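Local coordinates for protein riboflavin kinase, putative (Trypanosoma brucei, PDB 3BNW) that probably acts as a riboflavin kinase, using ATP to phosphorylate riboflavin to FMN, at residues A[61-66]-A[149-154]; A[19-24]-A[170-175]; A[117-122]-A[160-165]. One frame throughout, in Å; residues are numbered along the deposited sequence.

Contact 1: A[61-66]-A[149-154]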
ATOM      1  N   TYR A  61      -0.565   6.167   1.340  1.00 21.39           N
ATOM      2  CA  TYR A  61      -1.792   5.886   0.618  1.00 20.97           C
ATOM      3  C   TYR A  61      -1.595   5.960  -0.892  1.00 20.81           C
ATOM      4  O   TYR A  61      -0.613   6.520  -1.377  1.00 21.06           O
ATOM      5  CB  TYR A  61      -2.885   6.864   1.060  1.00 21.10           C
ATOM      6  CG  TYR A  61      -2.631   8.311   0.696  1.00 21.04           C
ATOM      7  CD1 TYR A  61      -3.086   8.835  -0.513  1.00 21.94           C
ATOM      8  CD2 TYR A  61      -1.943   9.158   1.553  1.00 20.77           C
ATOM      9  CE1 TYR A  61      -2.858  10.158  -0.859  1.00 21.32           C
ATOM     10  CE2 TYR A  61      -1.715  10.485   1.217  1.00 21.05           C
ATOM     11  CZ  TYR A  61      -2.174  10.980   0.006  1.00 20.88           C
ATOM     12  OH  TYR A  61      -1.953  12.297  -0.342  1.00 20.79           O
ATOM     13  N   GLY A  62      -2.545   5.396  -1.633  1.00 20.63           N
ATOM     14  CA  GLY A  62      -2.512   5.447  -3.093  1.00 20.19           C
ATOM     15  C   GLY A  62      -3.455   4.448  -3.727  1.00 19.88           C
ATOM     16  O   GLY A  62      -4.443   4.050  -3.120  1.00 19.36           O
ATOM     17  N   TRP A  63      -3.136   4.037  -4.951  1.00 20.10           N
ATOM     18  CA  TRP A  63      -3.940   3.069  -5.696  1.00 20.04           C
ATOM     19  C   TRP A  63      -3.210   1.745  -5.786  1.00 20.22           C
ATOM     20  O   TRP A  63      -1.994   1.721  -5.933  1.00 20.65           O
ATOM     21  CB  TRP A  63      -4.203   3.571  -7.113  1.00 19.99           C
ATOM     22  CG  TRP A  63      -5.027   4.800  -7.172  1.00 19.42           C
ATOM     23  CD1 TRP A  63      -4.585   6.064  -7.389  1.00 19.18           C
ATOM     24  CD2 TRP A  63      -6.447   4.886  -7.022  1.00 19.06           C
ATOM     25  NE1 TRP A  63      -5.640   6.938  -7.380  1.00 19.56           N
ATOM     26  CE2 TRP A  63      -6.796   6.242  -7.154  1.00 18.68           C
ATOM     27  CE3 TRP A  63      -7.458   3.947  -6.787  1.00 19.74           C
ATOM     28  CZ2 TRP A  63      -8.116   6.692  -7.061  1.00 19.07           C
ATOM     29  CZ3 TRP A  63      -8.773   4.394  -6.693  1.00 19.70           C
ATOM     30  CH2 TRP A  63      -9.087   5.757  -6.832  1.00 19.25           C
ATOM     31  N   GLY A  64      -3.953   0.647  -5.711  1.00 20.61           N
ATOM     32  CA  GLY A  64      -3.364  -0.682  -5.834  1.00 20.74           C
ATOM     33  C   GLY A  64      -4.237  -1.651  -6.595  1.00 20.82           C
ATOM     34  O   GLY A  64      -5.429  -1.417  -6.778  1.00 20.65           O
ATOM     35  N   THR A  65      -3.634  -2.747  -7.039  1.00 21.27           N
ATOM     36  CA  THR A  65      -4.372  -3.820  -7.705  1.00 22.25           C
ATOM     37  C   THR A  65      -3.879  -5.173  -7.197  1.00 22.84           C
ATOM     38  O   THR A  65      -2.763  -5.279  -6.676  1.00 23.38           O
ATOM     39  CB  THR A  65      -4.209  -3.758  -9.253  1.00 22.26           C
ATOM     40  OG1 THR A  65      -2.847  -4.021  -9.612  1.00 22.37           O
ATOM     41  CG2 THR A  65      -4.616  -2.385  -9.784  1.00 21.69           C
ATOM     42  N   VAL A  66      -4.718  -6.191  -7.352  1.00 23.25           N
ATOM     43  CA  VAL A  66      -4.381  -7.557  -6.960  1.00 23.93           C
ATOM     44  C   VAL A  66      -4.604  -8.478  -8.158  1.00 24.42           C
ATOM     45  O   VAL A  66      -5.621  -8.380  -8.843  1.00 23.87           O
ATOM     46  CB  VAL A  66      -5.213  -8.015  -5.731  1.00 23.89           C
ATOM     47  CG1 VAL A  66      -5.011  -9.496  -5.450  1.00 24.20           C
ATOM     48  CG2 VAL A  66      -4.830  -7.201  -4.519  1.00 23.87           C
ATOM     49  N   ASP A 149     -10.646  10.894   0.674  1.00 31.94           N
ATOM     50  CA  ASP A 149     -10.819  12.306   0.317  1.00 31.67           C
ATOM     51  C   ASP A 149      -9.716  12.793  -0.622  1.00 31.20           C
ATOM     52  O   ASP A 149      -9.977  13.574  -1.541  1.00 31.18           O
ATOM     53  CB  ASP A 149     -10.875  13.187   1.575  1.00 31.79           C
ATOM     54  CG  ASP A 149     -12.169  13.004   2.370  1.00 32.66           C
ATOM     55  OD1 ASP A 149     -13.104  12.335   1.874  1.00 34.07           O
ATOM     56  OD2 ASP A 149     -12.254  13.536   3.497  1.00 33.15           O
ATOM     57  N   MET A 150      -8.492  12.322  -0.391  1.00 30.70           N
ATOM     58  CA  MET A 150      -7.346  12.700  -1.221  1.00 30.39           C
ATOM     59  C   MET A 150      -7.451  12.118  -2.628  1.00 30.81           C
ATOM     60  O   MET A 150      -7.170  12.802  -3.607  1.00 30.76           O
ATOM     61  CB  MET A 150      -6.033  12.237  -0.578  1.00 29.85           C
ATOM     62  CG  MET A 150      -5.671  12.940   0.731  1.00 28.26           C
ATOM     63  SD  MET A 150      -5.566  14.735   0.627  1.00 23.53           S
ATOM     64  CE  MET A 150      -4.412  14.911  -0.723  1.00 26.69           C
ATOM     65  N   LEU A 151      -7.865  10.857  -2.721  1.00 31.49           N
ATOM     66  CA  LEU A 151      -7.927  10.156  -4.007  1.00 31.74           C
ATOM     67  C   LEU A 151      -9.098  10.608  -4.886  1.00 32.18           C
ATOM     68  O   LEU A 151      -9.133  10.286  -6.077  1.00 32.10           O
ATOM     69  CB  LEU A 151      -7.968   8.635  -3.796  1.00 31.59           C
ATOM     70  CG  LEU A 151      -6.682   7.998  -3.241  1.00 31.47           C
ATOM     71  CD1 LEU A 151      -6.933   6.548  -2.867  1.00 31.13           C
ATOM     72  CD2 LEU A 151      -5.521   8.095  -4.222  1.00 30.60           C
ATOM     73  N   GLN A 152     -10.048  11.347  -4.312  1.00 32.60           N
ATOM     74  CA  GLN A 152     -11.123  11.956  -5.102  1.00 33.02           C
ATOM     75  C   GLN A 152     -10.627  13.177  -5.883  1.00 33.00           C
ATOM     76  O   GLN A 152     -11.281  13.616  -6.833  1.00 33.01           O
ATOM     77  CB  GLN A 152     -12.311  12.349  -4.213  1.00 33.19           C
ATOM     78  CG  GLN A 152     -13.071  11.168  -3.605  1.00 34.39           C
ATOM     79  CD  GLN A 152     -14.001  10.476  -4.589  1.00 36.09           C
ATOM     80  OE1 GLN A 152     -13.616  10.175  -5.718  1.00 37.43           O
ATOM     81  NE2 GLN A 152     -15.234  10.206  -4.156  1.00 36.55           N
ATOM     82  N   LYS A 153      -9.474  13.715  -5.490  1.00 33.09           N
ATOM     83  CA  LYS A 153      -8.916  14.898  -6.139  1.00 33.32           C
ATOM     84  C   LYS A 153      -8.576  14.576  -7.597  1.00 33.37           C
ATOM     85  O   LYS A 153      -7.932  13.562  -7.870  1.00 33.28           O
ATOM     86  CB  LYS A 153      -7.688  15.412  -5.377  1.00 33.23           C
ATOM     87  CG  LYS A 153      -8.020  15.903  -3.960  1.00 33.58           C
ATOM     88  CD  LYS A 153      -6.794  16.062  -3.064  1.00 33.48           C
ATOM     89  CE  LYS A 153      -6.244  17.480  -3.070  1.00 33.99           C
ATOM     90  NZ  LYS A 153      -5.133  17.651  -2.079  1.00 33.85           N
ATOM     91  N   PRO A 154      -9.020  15.431  -8.542  1.00 33.58           N
ATOM     92  CA  PRO A 154      -8.866  15.162  -9.977  1.00 33.59           C
ATOM     93  C   PRO A 154      -7.452  14.742 -10.381  1.00 33.65           C
ATOM     94  O   PRO A 154      -7.287  13.844 -11.209  1.00 33.54           O
ATOM     95  CB  PRO A 154      -9.224  16.505 -10.624  1.00 33.65           C
ATOM     96  CG  PRO A 154     -10.134  17.162  -9.662  1.00 33.58           C
ATOM     97  CD  PRO A 154      -9.694  16.724  -8.297  1.00 33.69           C
TER

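Contact 2: A[19-24]-A[170-175]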
ATOM      1  N   PHE A  19       6.227   3.376  -7.496  1.00 24.22           N
ATOM      2  CA  PHE A  19       5.501   2.169  -7.857  1.00 24.09           C
ATOM      3  C   PHE A  19       6.195   0.984  -7.193  1.00 24.06           C
ATOM      4  O   PHE A  19       7.421   0.964  -7.080  1.00 23.84           O
ATOM      5  CB  PHE A  19       5.505   2.016  -9.381  1.00 23.84           C
ATOM      6  CG  PHE A  19       4.918   0.721  -9.872  1.00 23.75           C
ATOM      7  CD1 PHE A  19       5.744  -0.312 -10.300  1.00 23.65           C
ATOM      8  CD2 PHE A  19       3.541   0.540  -9.919  1.00 22.85           C
ATOM      9  CE1 PHE A  19       5.207  -1.507 -10.760  1.00 23.68           C
ATOM     10  CE2 PHE A  19       2.996  -0.647 -10.376  1.00 23.25           C
ATOM     11  CZ  PHE A  19       3.831  -1.675 -10.796  1.00 23.54           C
ATOM     12  N   LEU A  20       5.411   0.007  -6.748  1.00 24.19           N
ATOM     13  CA  LEU A  20       5.963  -1.176  -6.096  1.00 24.22           C
ATOM     14  C   LEU A  20       5.173  -2.401  -6.503  1.00 23.91           C
ATOM     15  O   LEU A  20       3.942  -2.401  -6.437  1.00 24.39           O
ATOM     16  CB  LEU A  20       5.945  -1.003  -4.572  1.00 24.21           C
ATOM     17  CG  LEU A  20       6.563  -2.106  -3.698  1.00 24.43           C
ATOM     18  CD1 LEU A  20       7.976  -2.469  -4.140  1.00 23.86           C
ATOM     19  CD2 LEU A  20       6.564  -1.680  -2.219  1.00 24.74           C
ATOM     20  N   ARG A  21       5.880  -3.438  -6.942  1.00 23.67           N
ATOM     21  CA  ARG A  21       5.252  -4.702  -7.333  1.00 23.48           C
ATOM     22  C   ARG A  21       5.911  -5.833  -6.556  1.00 23.50           C
ATOM     23  O   ARG A  21       7.138  -5.916  -6.506  1.00 23.67           O
ATOM     24  CB  ARG A  21       5.402  -4.945  -8.842  1.00 23.37           C
ATOM     25  CG  ARG A  21       4.823  -6.286  -9.323  1.00 23.61           C
ATOM     26  CD  ARG A  21       4.942  -6.468 -10.838  1.00 23.13           C
ATOM     27  NE  ARG A  21       6.328  -6.362 -11.312  1.00 22.25           N
ATOM     28  CZ  ARG A  21       6.810  -5.391 -12.090  1.00 21.61           C
ATOM     29  NH1 ARG A  21       6.032  -4.408 -12.531  1.00 21.62           N
ATOM     30  NH2 ARG A  21       8.089  -5.409 -12.445  1.00 21.65           N
ATOM     31  N   GLY A  22       5.097  -6.695  -5.954  1.00 23.30           N
ATOM     32  CA  GLY A  22       5.609  -7.828  -5.187  1.00 23.38           C
ATOM     33  C   GLY A  22       4.508  -8.788  -4.781  1.00 23.52           C
ATOM     34  O   GLY A  22       3.332  -8.449  -4.853  1.00 23.62           O
ATOM     35  N   LYS A  23       4.896  -9.986  -4.351  1.00 23.78           N
ATOM     36  CA  LYS A  23       3.939 -11.005  -3.918  1.00 24.13           C
ATOM     37  C   LYS A  23       3.441 -10.786  -2.483  1.00 24.15           C
ATOM     38  O   LYS A  23       4.165 -10.272  -1.629  1.00 23.87           O
ATOM     39  CB  LYS A  23       4.548 -12.406  -4.049  1.00 24.17           C
ATOM     40  CG  LYS A  23       4.845 -12.810  -5.484  1.00 24.36           C
ATOM     41  CD  LYS A  23       4.703 -14.304  -5.701  1.00 24.41           C
ATOM     42  CE  LYS A  23       5.212 -14.705  -7.079  1.00 24.63           C
ATOM     43  NZ  LYS A  23       4.769 -16.070  -7.475  1.00 25.18           N
ATOM     44  N   VAL A  24       2.193 -11.182  -2.240  1.00 24.36           N
ATOM     45  CA  VAL A  24       1.597 -11.117  -0.910  1.00 24.81           C
ATOM     46  C   VAL A  24       2.086 -12.311  -0.086  1.00 25.09           C
ATOM     47  O   VAL A  24       1.873 -13.467  -0.477  1.00 25.74           O
ATOM     48  CB  VAL A  24       0.049 -11.129  -0.975  1.00 24.84           C
ATOM     49  CG1 VAL A  24      -0.553 -11.029   0.424  1.00 24.09           C
ATOM     50  CG2 VAL A  24      -0.459  -9.992  -1.860  1.00 24.74           C
ATOM     51  N   SER A 170       8.520  -9.856 -15.400  1.00 34.68           N
ATOM     52  CA  SER A 170       8.720 -11.020 -14.532  1.00 34.46           C
ATOM     53  C   SER A 170       9.600 -10.705 -13.312  1.00 33.91           C
ATOM     54  O   SER A 170       9.755 -11.548 -12.423  1.00 34.05           O
ATOM     55  CB  SER A 170       9.326 -12.181 -15.331  1.00 34.54           C
ATOM     56  OG  SER A 170      10.545 -11.803 -15.953  1.00 35.33           O
ATOM     57  N   THR A 171      10.167  -9.497 -13.272  1.00 32.93           N
ATOM     58  CA  THR A 171      10.980  -9.052 -12.144  1.00 32.44           C
ATOM     59  C   THR A 171      10.108  -8.780 -10.918  1.00 31.86           C
ATOM     60  O   THR A 171       9.313  -7.843 -10.909  1.00 31.88           O
ATOM     61  CB  THR A 171      11.777  -7.766 -12.503  1.00 32.60           C
ATOM     62  OG1 THR A 171      12.636  -8.030 -13.621  1.00 32.31           O
ATOM     63  CG2 THR A 171      12.619  -7.279 -11.316  1.00 32.40           C
ATOM     64  N   ILE A 172      10.263  -9.615  -9.892  1.00 31.19           N
ATOM     65  CA  ILE A 172       9.598  -9.412  -8.598  1.00 30.43           C
ATOM     66  C   ILE A 172      10.599  -9.629  -7.456  1.00 29.67           C
ATOM     67  O   ILE A 172      11.346 -10.608  -7.467  1.00 29.70           O
ATOM     68  CB  ILE A 172       8.379 -10.353  -8.383  1.00 30.50           C
ATOM     69  CG1 ILE A 172       8.593 -11.700  -9.092  1.00 30.80           C
ATOM     70  CG2 ILE A 172       7.091  -9.682  -8.858  1.00 30.23           C
ATOM     71  CD1 ILE A 172       7.637 -12.794  -8.663  1.00 30.39           C
ATOM     72  N   PRO A 173      10.638  -8.706  -6.479  1.00 28.70           N
ATOM     73  CA  PRO A 173       9.907  -7.439  -6.454  1.00 28.12           C
ATOM     74  C   PRO A 173      10.462  -6.408  -7.451  1.00 27.59           C
ATOM     75  O   PRO A 173      11.522  -6.620  -8.054  1.00 27.36           O
ATOM     76  CB  PRO A 173      10.102  -6.953  -5.012  1.00 28.08           C
ATOM     77  CG  PRO A 173      11.383  -7.551  -4.589  1.00 28.29           C
ATOM     78  CD  PRO A 173      11.447  -8.891  -5.261  1.00 28.68           C
ATOM     79  N   TYR A 174       9.732  -5.310  -7.622  1.00 26.96           N
ATOM     80  CA  TYR A 174      10.166  -4.211  -8.479  1.00 26.53           C
ATOM     81  C   TYR A 174       9.712  -2.862  -7.911  1.00 26.30           C
ATOM     82  O   TYR A 174       8.568  -2.720  -7.480  1.00 26.38           O
ATOM     83  CB  TYR A 174       9.622  -4.391  -9.902  1.00 26.24           C
ATOM     84  CG  TYR A 174      10.081  -3.301 -10.835  1.00 25.97           C
ATOM     85  CD1 TYR A 174       9.240  -2.244 -11.174  1.00 25.40           C
ATOM     86  CD2 TYR A 174      11.372  -3.304 -11.347  1.00 25.69           C
ATOM     87  CE1 TYR A 174       9.671  -1.229 -12.013  1.00 24.36           C
ATOM     88  CE2 TYR A 174      11.811  -2.298 -12.185  1.00 25.25           C
ATOM     89  CZ  TYR A 174      10.960  -1.263 -12.513  1.00 25.43           C
ATOM     90  OH  TYR A 174      11.409  -0.266 -13.348  1.00 26.67           O
ATOM     91  N   PHE A 175      10.616  -1.883  -7.928  1.00 26.10           N
ATOM     92  CA  PHE A 175      10.340  -0.529  -7.455  1.00 26.22           C
ATOM     93  C   PHE A 175      10.634   0.472  -8.572  1.00 26.74           C
ATOM     94  O   PHE A 175      11.610   0.302  -9.301  1.00 26.44           O
ATOM     95  CB  PHE A 175      11.218  -0.227  -6.228  1.00 25.96           C
ATOM     96  CG  PHE A 175      11.163   1.211  -5.756  1.00 25.26           C
ATOM     97  CD1 PHE A 175      11.926   2.195  -6.378  1.00 24.79           C
ATOM     98  CD2 PHE A 175      10.374   1.573  -4.676  1.00 25.56           C
ATOM     99  CE1 PHE A 175      11.882   3.513  -5.948  1.00 24.01           C
ATOM    100  CE2 PHE A 175      10.334   2.898  -4.238  1.00 26.14           C
ATOM    101  CZ  PHE A 175      11.089   3.865  -4.880  1.00 24.33           C
TER

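Contact 3: A[117-122]-A[160-165]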
ATOM      1  N   LYS A 117       0.289  -4.824  -6.910  1.00 22.70           N
ATOM      2  CA  LYS A 117       0.948  -3.680  -7.497  1.00 22.91           C
ATOM      3  C   LYS A 117       0.365  -2.453  -6.832  1.00 22.68           C
ATOM      4  O   LYS A 117      -0.850  -2.342  -6.728  1.00 22.80           O
ATOM      5  CB  LYS A 117       0.687  -3.645  -9.006  1.00 23.16           C
ATOM      6  CG  LYS A 117       1.196  -4.866  -9.756  1.00 22.96           C
ATOM      7  CD  LYS A 117       0.753  -4.851 -11.211  1.00 23.09           C
ATOM      8  CE  LYS A 117       0.849  -6.239 -11.848  1.00 22.55           C
ATOM      9  NZ  LYS A 117       0.336  -6.256 -13.246  1.00 22.27           N
ATOM     10  N   ILE A 118       1.217  -1.548  -6.360  1.00 22.88           N
ATOM     11  CA  ILE A 118       0.731  -0.311  -5.746  1.00 23.30           C
ATOM     12  C   ILE A 118       1.465   0.916  -6.276  1.00 23.52           C
ATOM     13  O   ILE A 118       2.656   0.855  -6.581  1.00 23.70           O
ATOM     14  CB  ILE A 118       0.797  -0.345  -4.183  1.00 23.09           C
ATOM     15  CG1 ILE A 118       2.219  -0.606  -3.685  1.00 23.88           C
ATOM     16  CG2 ILE A 118      -0.147  -1.412  -3.624  1.00 22.77           C
ATOM     17  CD1 ILE A 118       2.417  -0.293  -2.207  1.00 23.82           C
ATOM     18  N   ILE A 119       0.723   2.013  -6.418  1.00 23.84           N
ATOM     19  CA  ILE A 119       1.296   3.336  -6.634  1.00 24.27           C
ATOM     20  C   ILE A 119       1.070   4.138  -5.341  1.00 24.22           C
ATOM     21  O   ILE A 119      -0.073   4.357  -4.940  1.00 24.05           O
ATOM     22  CB  ILE A 119       0.652   4.041  -7.853  1.00 24.26           C
ATOM     23  CG1 ILE A 119       0.985   3.268  -9.137  1.00 25.49           C
ATOM     24  CG2 ILE A 119       1.143   5.486  -7.970  1.00 24.30           C
ATOM     25  CD1 ILE A 119       0.452   3.885 -10.424  1.00 24.30           C
ATOM     26  N   VAL A 120       2.158   4.535  -4.679  1.00 24.15           N
ATOM     27  CA  VAL A 120       2.083   5.297  -3.428  1.00 24.16           C
ATOM     28  C   VAL A 120       2.148   6.783  -3.743  1.00 23.76           C
ATOM     29  O   VAL A 120       3.159   7.260  -4.228  1.00 23.98           O
ATOM     30  CB  VAL A 120       3.232   4.931  -2.448  1.00 24.15           C
ATOM     31  CG1 VAL A 120       3.265   5.894  -1.283  1.00 24.22           C
ATOM     32  CG2 VAL A 120       3.083   3.516  -1.941  1.00 23.46           C
ATOM     33  N   LEU A 121       1.071   7.508  -3.454  1.00 23.57           N
ATOM     34  CA  LEU A 121       0.938   8.901  -3.874  1.00 23.25           C
ATOM     35  C   LEU A 121       1.144   9.905  -2.746  1.00 23.86           C
ATOM     36  O   LEU A 121       1.364  11.085  -3.010  1.00 24.13           O
ATOM     37  CB  LEU A 121      -0.429   9.120  -4.525  1.00 23.04           C
ATOM     38  CG  LEU A 121      -0.622   8.378  -5.856  1.00 22.50           C
ATOM     39  CD1 LEU A 121      -2.092   8.313  -6.239  1.00 21.52           C
ATOM     40  CD2 LEU A 121       0.199   9.028  -6.954  1.00 21.78           C
ATOM     41  N   GLY A 122       1.076   9.464  -1.491  1.00 24.38           N
ATOM     42  CA  GLY A 122       1.347  10.379  -0.386  1.00 24.45           C
ATOM     43  C   GLY A 122       1.374   9.744   0.987  1.00 24.77           C
ATOM     44  O   GLY A 122       1.069   8.554   1.154  1.00 24.95           O
ATOM     45  N   SER A 160      -5.362   6.041 -10.981  1.00 29.31           N
ATOM     46  CA  SER A 160      -6.041   4.755 -11.020  1.00 29.50           C
ATOM     47  C   SER A 160      -5.816   4.082 -12.377  1.00 29.67           C
ATOM     48  O   SER A 160      -5.702   2.859 -12.456  1.00 29.77           O
ATOM     49  CB  SER A 160      -7.541   4.923 -10.750  1.00 29.53           C
ATOM     50  OG  SER A 160      -8.180   5.641 -11.790  1.00 29.32           O
ATOM     51  N   ARG A 161      -5.730   4.890 -13.433  1.00 29.69           N
ATOM     52  CA  ARG A 161      -5.582   4.390 -14.799  1.00 29.90           C
ATOM     53  C   ARG A 161      -4.119   4.362 -15.259  1.00 29.47           C
ATOM     54  O   ARG A 161      -3.845   4.487 -16.453  1.00 29.60           O
ATOM     55  CB  ARG A 161      -6.387   5.276 -15.758  1.00 29.99           C
ATOM     56  CG  ARG A 161      -7.848   5.485 -15.372  1.00 30.58           C
ATOM     57  CD  ARG A 161      -8.340   6.888 -15.753  1.00 30.88           C
ATOM     58  NE  ARG A 161      -8.223   7.159 -17.189  1.00 31.75           N
ATOM     59  CZ  ARG A 161      -7.268   7.889 -17.774  1.00 31.84           C
ATOM     60  NH1 ARG A 161      -6.296   8.468 -17.069  1.00 31.83           N
ATOM     61  NH2 ARG A 161      -7.286   8.047 -19.095  1.00 31.76           N
ATOM     62  N   HIS A 162      -3.182   4.185 -14.330  1.00 28.94           N
ATOM     63  CA  HIS A 162      -1.759   4.299 -14.658  1.00 28.56           C
ATOM     64  C   HIS A 162      -1.242   3.052 -15.372  1.00 28.52           C
ATOM     65  O   HIS A 162      -1.615   1.925 -15.031  1.00 28.62           O
ATOM     66  CB  HIS A 162      -0.929   4.561 -13.406  1.00 28.37           C
ATOM     67  CG  HIS A 162       0.379   5.238 -13.679  1.00 28.16           C
ATOM     68  ND1 HIS A 162       1.492   4.561 -14.128  1.00 27.50           N
ATOM     69  CD2 HIS A 162       0.754   6.532 -13.547  1.00 27.66           C
ATOM     70  CE1 HIS A 162       2.494   5.410 -14.267  1.00 27.60           C
ATOM     71  NE2 HIS A 162       2.072   6.612 -13.922  1.00 27.59           N
ATOM     72  N   SER A 163      -0.363   3.283 -16.347  1.00 28.33           N
ATOM     73  CA  SER A 163       0.125   2.253 -17.265  1.00 28.03           C
ATOM     74  C   SER A 163       1.032   1.206 -16.614  1.00 28.27           C
ATOM     75  O   SER A 163       1.171   0.098 -17.139  1.00 28.10           O
ATOM     76  CB  SER A 163       0.864   2.923 -18.434  1.00 27.93           C
ATOM     77  OG  SER A 163       1.712   3.966 -17.974  1.00 26.84           O
ATOM     78  N   LEU A 164       1.653   1.562 -15.488  1.00 28.67           N
ATOM     79  CA  LEU A 164       2.508   0.634 -14.734  1.00 28.98           C
ATOM     80  C   LEU A 164       1.735  -0.579 -14.204  1.00 29.16           C
ATOM     81  O   LEU A 164       2.306  -1.663 -14.047  1.00 28.87           O
ATOM     82  CB  LEU A 164       3.197   1.353 -13.570  1.00 29.09           C
ATOM     83  CG  LEU A 164       4.535   2.041 -13.854  1.00 29.63           C
ATOM     84  CD1 LEU A 164       5.665   1.022 -13.905  1.00 30.21           C
ATOM     85  CD2 LEU A 164       4.478   2.836 -15.137  1.00 30.49           C
ATOM     86  N   PHE A 165       0.446  -0.399 -13.926  1.00 29.59           N
ATOM     87  CA  PHE A 165      -0.407  -1.518 -13.532  1.00 30.18           C
ATOM     88  C   PHE A 165      -0.495  -2.529 -14.672  1.00 30.59           C
ATOM     89  O   PHE A 165      -0.447  -3.739 -14.447  1.00 30.28           O
ATOM     90  CB  PHE A 165      -1.818  -1.044 -13.157  1.00 30.20           C
ATOM     91  CG  PHE A 165      -1.886  -0.290 -11.859  1.00 30.10           C
ATOM     92  CD1 PHE A 165      -1.423  -0.863 -10.677  1.00 30.67           C
ATOM     93  CD2 PHE A 165      -2.441   0.985 -11.809  1.00 30.17           C
ATOM     94  CE1 PHE A 165      -1.490  -0.166  -9.470  1.00 30.31           C
ATOM     95  CE2 PHE A 165      -2.513   1.686 -10.608  1.00 30.50           C
ATOM     96  CZ  PHE A 165      -2.037   1.107  -9.435  1.00 30.25           C
TER

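Contact 1: A[61-66]-A[149-154]
The indole nitrogen NE1 of W63 is met by two groups: it gives its hydrogen to L156 O in the neighbouring helix 154-157, and L151 lowers a methyl onto the ring beside it, with CD2 3.4 Å from NE1. That methyl stands 3.3 Å above the plane of the W63 indole on one face, offset to the rim beside NE1. Farther along the same indole, CZ2 of W63 packs 3.8 Å from L151 CB; the two side chains lie alongside, pointing opposite ways. The other branch of L151 is used differently: L151 CD1 rests 3.5 Å from the backbone oxygen G62 O. The two methyls of the leucine are thus split between an aromatic face and the carbonyl oxygen of a glycine.

Y61 completes the floor beneath the helix end. Its CG is placed between the backbone N and the carbonyl carbon (chi1 66°), and the ring reaches out to M150, with CE1 of Y61 3.8 Å from M150 CB. The methionine chain bends at both chi2 (-56°) and chi3 (-54°), curling back until CE of M150 lies 3.6 Å from Y61 OH. This hydroxyl is engaged in a hydrogen bond with Q11 OE1, so its polar end is satisfied although the residue is buried. Across the segments themselves the association is apolar, and every touching residue is buried. The arrangement is that of the riboflavin kinase fold, an antiparallel barrel-like sheet with the C-terminal part of helix 133-151 seated on strand 58-69.

Contact 2: A[19-24]-A[170-175]
R21 and Y174 form an antiparallel hydrogen-bonded pair that adds the short C-terminal strand 174-177 to strand 18-25 of the sheet. R21 N donates to Y174 O at 2.8 Å, and Y174 N returns a bond of 2.9 Å to R21 O. One residue along, L20 and F175 make a non-hydrogen-bonded pair, where the CA-H groups of L20 and F175 point at Y174 O and F19 O respectively.

The side chains of the first pair lie on the same face of the sheet. R21 is extended to CD and then bends (chi3 57°), which swings its guanidinium across Y174. The guanidinium and phenol planes are only 6° apart, but the groups are offset: Y174 CB, rather than the middle of the ring, sits under the guanidinium face, 3.1 Å from R21 NH2, a tight approach. The same NH2 donates to T171 O at 3.1 Å, with the oxygen in the guanidinium plane, while NE adds a weak second bond to it. This grip on a loop carbonyl would restrict the rotation of the planar group. F19 and Y174 meet edge to edge, CD1 to CD1 at 4.1 Å, and R21 NH1 lies in the plane of the F19 ring, at its edge.

Farther out, the chain enters the strand through a cis peptide before P173, whose ring packs on V48 of helix 46-52 and on D45. Y174 OH is held by E176 OE1, and the F175 ring stacks with F18. At the exposed end, CD1 of I172 touches K23 CE at 3.5 Å.

Contact 3: A[117-122]-A[160-165]
I119 and F165 carry the tightly packed half of this contact, with H162 closing over the end of the isoleucine. CD1 of I119 reaches 3.4 Å from H162 CB and lies almost as near to CG of the imidazole, approaching that ring obliquely; it also packs 3.7 Å from F165 CE2. The branch that does this is CG1-CD1, carried outward by a fully extended chi2 (-178°), and its CG1 meets F165 CZ at 3.7 Å. The phenyl ring lies between K117 and I119, its CD1 and CE1 toward the lysine and its CE2 and CZ toward the isoleucine. An edge is turned to the backbone: CE1 of F165 comes 3.6 Å from K117 O, close to the ring plane. T65, on the adjoining strand 58-69, touches the same phenyl.

Toward solvent the contact becomes looser and polar. K117 packs its CB 3.9 Å from F165 CD1, and then its chain runs on, extended, with CD and CE passing beside F165 O, until NZ donates to F165 O at 2.9 Å, with a C=O...NZ angle of 160°. The ammonium thus meets the carbonyl nearly head-on. On the exposed side of the loop, R161 forms a salt bridge with E158.

The loop is braced internally. H162 ND1 accepts the backbone N-H of L164 at 3.3 Å with a nearly straight angle of 172°, which restrains the imidazole, and the nitrogen of F165 bonds H162 O, holding the turn. F19 of strand 18-25 also packs on I119. The loop that follows helix 154-157 is in this way packed on strand 115-126 of the antiparallel sheet of the riboflavin kinase fold.

Strand 115-126 connects the three contacts: it is the sheet neighbour of strand 58-69 from contact 1, by backbone bonds such as W63 O to I119 N, and of strand 18-25 from contact 2, as in L20 O to I118 N. Contact 1 is the buried one, with apolar chemistry between helix and sheet. Contact 2 is partly buried, only slightly farther from the chain centre, and about 19 Å from contact 1, centre to centre; it relies on main-chain pairing and a guanidinium grip. Contact 3, about 8 Å from contact 1 between centres, mixes the two styles, with aliphatic-aromatic packing inside and a lysine-carbonyl bond toward solvent. F165 also packs on W63 O.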